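Local coordinates for SusD superfamily protein (PDB 3MCX) that is of unknown function but, as a zinc-binding SusD-family protein of the outer membrane, probably takes part in capturing glycans at the cell surface, at residues A[74-77]-A[83-86]; A[38-43]-A[126-131]. One frame throughout, in Å; residues are numbered along the deposited sequence. Where two conformers were deposited one is given.

Contact 1: residues A[74-77]-A[83-86]; sequences YNVL and NIVL
V76 meets I84 across the short helix-loop-helix connection that leads from helix 69-72 into the first turns of helix 81-106. Y74 is the first residue to leave helical backbone angles after helix 69-72, and its positive phi and two bonds back into the last turn make a Schellman motif; at 83-85 the following helix carries a wider pi-type turn.

The apolar part rests on one methyl group. The first torsion of V76 (chi1 64°, for CG1) sets CG2 opposite the backbone N, and this methyl meets the helix, 3.7 Å from I84 CG1 and 4.0 Å from N83 CB. I84 CD1 lies slightly farther off, 4.1 Å from V76 CG2, so the methyl lies against CG1 and, more distantly, CD1 of I84 as well as CB of N83. P70 and L459 also pack against V76 and help to bury it.

N83 contributes only its CB here, while its amide end is used elsewhere: ND2 bonds to the carbonyl of K66, and the backbone N and O of the same residue are held by D80 and Y71.

Backbone supplies the other kind of contact. The L77 side chain starts away from the helix, yet its carbonyl turns inward, and L77 O rests 3.4 Å from the methylene carbon CG1 of I84.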
loop_
_atom_site.group_PDB
_atom_site.type_symbol
_atom_site.label_atom_id
_atom_site.label_comp_id
_atom_site.label_asym_id
_atom_site.label_seq_id
_atom_site.Cartn_x
_atom_site.Cartn_y
_atom_site.Cartn_z
ATOM N N TYR A 74 1.837 17.918 -3.246
ATOM C CA TYR A 74 1.439 17.803 -4.668
ATOM C C TYR A 74 2.244 18.712 -5.565
ATOM O O TYR A 74 1.755 19.298 -6.530
ATOM C CB TYR A 74 -0.079 18.030 -4.813
ATOM C CG TYR A 74 -0.916 16.837 -4.369
ATOM C CD1 TYR A 74 -1.151 16.567 -3.029
ATOM C CD2 TYR A 74 -1.526 16.033 -5.310
ATOM C CE1 TYR A 74 -1.906 15.478 -2.645
ATOM C CE2 TYR A 74 -2.289 14.971 -4.938
ATOM C CZ TYR A 74 -2.497 14.689 -3.597
ATOM O OH TYR A 74 -3.261 13.599 -3.221
ATOM N N ASN A 75 3.540 18.814 -5.288
ATOM C CA ASN A 75 4.417 19.653 -6.088
ATOM C C ASN A 75 5.679 18.931 -6.618
ATOM O O ASN A 75 6.531 19.557 -7.240
ATOM C CB ASN A 75 4.782 20.944 -5.352
ATOM C CG ASN A 75 5.524 20.705 -4.070
ATOM O OD1 ASN A 75 6.096 19.639 -3.884
ATOM N ND2 ASN A 75 5.485 21.677 -3.166
ATOM N N VAL A 76 5.744 17.636 -6.397
ATOM C CA VAL A 76 6.888 16.833 -6.827
ATOM C C VAL A 76 7.123 16.949 -8.342
ATOM O O VAL A 76 6.180 16.938 -9.141
ATOM C CB VAL A 76 6.718 15.362 -6.373
ATOM C CG1 VAL A 76 5.495 14.677 -7.046
ATOM C CG2 VAL A 76 7.994 14.578 -6.613
ATOM N N LEU A 77 8.385 17.097 -8.734
ATOM C CA LEU A 77 8.813 17.297 -10.108
ATOM C C LEU A 77 9.360 16.017 -10.733
ATOM O O LEU A 77 9.806 15.092 -10.057
ATOM C CB LEU A 77 9.907 18.344 -10.162
ATOM C CG LEU A 77 9.579 19.708 -9.563
ATOM C CD1 LEU A 77 10.813 20.629 -9.651
ATOM C CD2 LEU A 77 8.363 20.344 -10.228
ATOM N N ASN A 83 11.986 10.695 -5.060
ATOM C CA ASN A 83 10.554 10.471 -5.083
ATOM C C ASN A 83 9.958 10.059 -6.398
ATOM O O ASN A 83 8.809 9.627 -6.434
ATOM C CB ASN A 83 9.885 11.740 -4.579
ATOM C CG ASN A 83 10.269 12.047 -3.141
ATOM O OD1 ASN A 83 10.243 11.138 -2.314
ATOM N ND2 ASN A 83 10.617 13.292 -2.842
ATOM N N ILE A 84 10.716 10.177 -7.470
ATOM C CA ILE A 84 10.230 9.835 -8.814
ATOM C C ILE A 84 11.172 8.872 -9.521
ATOM O O ILE A 84 10.744 7.770 -9.899
ATOM C CB ILE A 84 10.005 11.102 -9.646
ATOM C CG1 ILE A 84 8.886 11.984 -9.061
ATOM C CG2 ILE A 84 9.706 10.778 -11.124
ATOM C CD1 ILE A 84 7.486 11.348 -9.042
ATOM N N VAL A 85 12.435 9.233 -9.672
ATOM C CA VAL A 85 13.358 8.380 -10.415
ATOM C C VAL A 85 13.545 7.035 -9.705
ATOM O O VAL A 85 13.429 5.975 -10.308
ATOM C CB VAL A 85 14.723 9.060 -10.612
ATOM C CG1 VAL A 85 15.693 8.175 -11.391
ATOM C CG2 VAL A 85 14.568 10.388 -11.375
ATOM N N LEU A 86 13.861 7.060 -8.408
ATOM C CA LEU A 86 14.127 5.805 -7.712
ATOM C C LEU A 86 12.879 4.903 -7.624
ATOM O O LEU A 86 12.986 3.703 -7.899
ATOM C CB LEU A 86 14.739 6.113 -6.322
ATOM C CG LEU A 86 16.220 6.462 -6.351
ATOM C CD1 LEU A 86 16.653 6.899 -4.955
ATOM C CD2 LEU A 86 17.086 5.276 -6.858
#

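Contact 2: residues A[38-43]-A[126-131]; sequences HSYYGD and LVMRGL
Y41 and Y40 reach side by side from the loop between helices 21-36 and 44-51 toward helix 115-140, and L131 receives them in the buried interior of this largely helical SusD-type fold.

The close packing belongs to Y41. Its hydroxyl oxygen sits at the branch point of the leucine, with Y41 OH 3.4 Å from each of L131 CG, CD1 and CD2. The leucine arrives at the edge of the phenol rather than over a face: CD2 lies near the ring plane, 4.2 Å from Y41 CE2. L131 points its CB toward the loop, and with CG anti to the backbone N (chi1 -178°) its branch point and both methyls come to Y41 OH. Although three leucine carbons lie against this oxygen, N135, one turn further along the helix, bonds to Y41 OH through ND2.

Y40 is more loosely set against the segment, its OH coming no closer to L131 than 4.2 Å, at the carbonyl carbon C. Its hold on the helix comes instead from hydrogen bonds to S132 and N135, just beyond the segment.

At the far end of the loop, turned from the helix, H38 is exposed to solvent, and there D43 ties the chain together. Its OD1 accepts the N-H of S39 through the syn lone pair, with S39 N 2.8 Å from D43 OD1. S39 OG stands 3.5 Å above the plane of the H38 ring, over its centre. At the edge of that ring, H38 ND1 donates a nearly straight bond of 2.6 Å (173°) to D43 OD2, which lies almost in the ring plane.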
loop_
_atom_site.group_PDB
_atom_site.type_symbol
_atom_site.label_atom_id
_atom_site.label_comp_id
_atom_site.label_asym_id
_atom_site.label_seq_id
_atom_site.Cartn_x
_atom_site.Cartn_y
_atom_site.Cartn_z
ATOM N N HIS A 38 14.614 -0.004 0.059
ATOM C CA HIS A 38 14.469 1.398 -0.178
ATOM C C HIS A 38 13.975 1.653 -1.602
ATOM O O HIS A 38 14.443 1.018 -2.549
ATOM C CB HIS A 38 15.804 2.071 0.149
ATOM C CG HIS A 38 15.865 3.539 -0.139
ATOM N ND1 HIS A 38 14.923 4.435 0.336
ATOM C CD2 HIS A 38 16.801 4.268 -0.787
ATOM C CE1 HIS A 38 15.263 5.655 -0.057
ATOM N NE2 HIS A 38 16.388 5.579 -0.748
ATOM N N SER A 39 13.015 2.576 -1.694
ATOM C CA SER A 39 12.425 3.070 -2.933
ATOM C C SER A 39 11.318 2.178 -3.445
ATOM O O SER A 39 10.639 2.560 -4.397
ATOM C CB SER A 39 13.462 3.360 -4.031
ATOM O OG SER A 39 14.572 4.120 -3.552
ATOM N N TYR A 40 11.115 1.016 -2.831
ATOM C CA TYR A 40 9.930 0.227 -3.099
ATOM C C TYR A 40 9.057 0.190 -1.818
ATOM O O TYR A 40 8.650 1.234 -1.359
ATOM C CB TYR A 40 10.280 -1.152 -3.665
ATOM C CG TYR A 40 9.146 -1.865 -4.433
ATOM C CD1 TYR A 40 7.802 -1.528 -4.248
ATOM C CD2 TYR A 40 9.438 -2.881 -5.344
ATOM C CE1 TYR A 40 6.798 -2.174 -4.918
ATOM C CE2 TYR A 40 8.405 -3.546 -6.020
ATOM C CZ TYR A 40 7.102 -3.173 -5.783
ATOM O OH TYR A 40 6.085 -3.835 -6.447
ATOM N N TYR A 41 8.816 -0.984 -1.234
ATOM C CA TYR A 41 7.920 -1.037 -0.080
ATOM C C TYR A 41 8.599 -0.601 1.232
ATOM O O TYR A 41 7.901 -0.367 2.224
ATOM C CB TYR A 41 7.344 -2.430 0.076
ATOM C CG TYR A 41 6.168 -2.767 -0.785
ATOM C CD1 TYR A 41 4.967 -2.118 -0.631
ATOM C CD2 TYR A 41 6.258 -3.763 -1.733
ATOM C CE1 TYR A 41 3.843 -2.468 -1.383
ATOM C CE2 TYR A 41 5.142 -4.114 -2.494
ATOM C CZ TYR A 41 3.946 -3.468 -2.333
ATOM O OH TYR A 41 2.838 -3.841 -3.083
ATOM N N GLY A 42 9.920 -0.471 1.263
ATOM C CA GLY A 42 10.590 0.080 2.438
ATOM C C GLY A 42 10.046 1.432 2.862
ATOM O O GLY A 42 10.044 1.764 4.052
ATOM N N ASP A 43 9.655 2.251 1.883
ATOM C CA ASP A 43 9.351 3.675 2.132
ATOM C C ASP A 43 8.370 4.252 1.128
ATOM O O ASP A 43 7.192 4.392 1.477
ATOM C CB ASP A 43 10.638 4.495 2.326
ATOM C CG ASP A 43 11.762 4.000 1.446
ATOM O OD1 ASP A 43 11.501 3.794 0.259
ATOM O OD2 ASP A 43 12.903 3.860 1.939
ATOM N N LEU A 126 5.041 -14.290 -10.788
ATOM C CA LEU A 126 3.921 -13.711 -11.525
ATOM C C LEU A 126 3.127 -12.763 -10.675
ATOM O O LEU A 126 2.778 -11.665 -11.121
ATOM C CB LEU A 126 3.002 -14.811 -12.106
ATOM C CG LEU A 126 3.418 -15.449 -13.446
ATOM C CD1 LEU A 126 2.571 -16.706 -13.711
ATOM C CD2 LEU A 126 3.317 -14.396 -14.610
ATOM N N VAL A 127 2.863 -13.136 -9.426
ATOM C CA VAL A 127 2.127 -12.238 -8.538
ATOM C C VAL A 127 2.953 -10.973 -8.279
ATOM O O VAL A 127 2.442 -9.856 -8.327
ATOM C CB VAL A 127 1.671 -12.863 -7.191
ATOM C CG1 VAL A 127 0.852 -11.818 -6.395
ATOM C CG2 VAL A 127 0.831 -14.061 -7.407
HETATM N N MSE A 128 4.252 -11.144 -8.034
HETATM C CA MSE A 128 5.107 -9.980 -7.848
HETATM C C MSE A 128 5.162 -9.104 -9.099
HETATM O O MSE A 128 5.213 -7.886 -8.998
HETATM C CB MSE A 128 6.503 -10.407 -7.423
HETATM C CG MSE A 128 7.419 -9.262 -7.088
HETATM SE SE MSE A 128 6.785 -8.048 -5.699
HETATM C CE MSE A 128 5.739 -9.298 -4.615
ATOM N N ARG A 129 5.176 -9.700 -10.278
ATOM C CA ARG A 129 5.149 -8.895 -11.519
ATOM C C ARG A 129 3.853 -8.082 -11.621
ATOM O O ARG A 129 3.860 -6.906 -11.966
ATOM C CB ARG A 129 5.290 -9.776 -12.753
ATOM C CG ARG A 129 5.659 -8.995 -14.016
ATOM C CD ARG A 129 5.913 -9.863 -15.202
ATOM N NE ARG A 129 4.726 -10.540 -15.702
ATOM C CZ ARG A 129 4.745 -11.448 -16.660
ATOM N NH1 ARG A 129 5.887 -11.794 -17.207
ATOM N NH2 ARG A 129 3.613 -12.018 -17.096
ATOM N N GLY A 130 2.741 -8.727 -11.342
ATOM C CA GLY A 130 1.453 -8.048 -11.379
ATOM C C GLY A 130 1.319 -6.969 -10.337
ATOM O O GLY A 130 0.883 -5.832 -10.622
ATOM N N LEU A 131 1.756 -7.288 -9.112
ATOM C CA LEU A 131 1.721 -6.299 -8.030
ATOM C C LEU A 131 2.590 -5.077 -8.367
ATOM O O LEU A 131 2.187 -3.933 -8.139
ATOM C CB LEU A 131 2.210 -6.957 -6.753
ATOM C CG LEU A 131 2.221 -6.124 -5.487
ATOM C CD1 LEU A 131 0.851 -5.501 -5.238
ATOM C CD2 LEU A 131 2.668 -7.034 -4.296
#

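In the fold
The centres of the two contacts are 18 Å apart, and contact 1 is nested within the chain loop that contact 2 closes: the order is 38-43, 74-77, 83-86, 126-131. Helices 81-106 and 115-140, consecutive in the chain, each supply one helical segment, while both partner segments are loops. Contact 1 thus joins a loop to the helix that directly follows it, whereas contact 2 brings together parts 83 residues apart, nearer the centre of the chain. The two meet where L86 CB of helix 81-106 packs 3.4 Å from S39 OG of the 38-43 loop, so that the two contacts abut through this one packing pair; both lie away from the zinc sites.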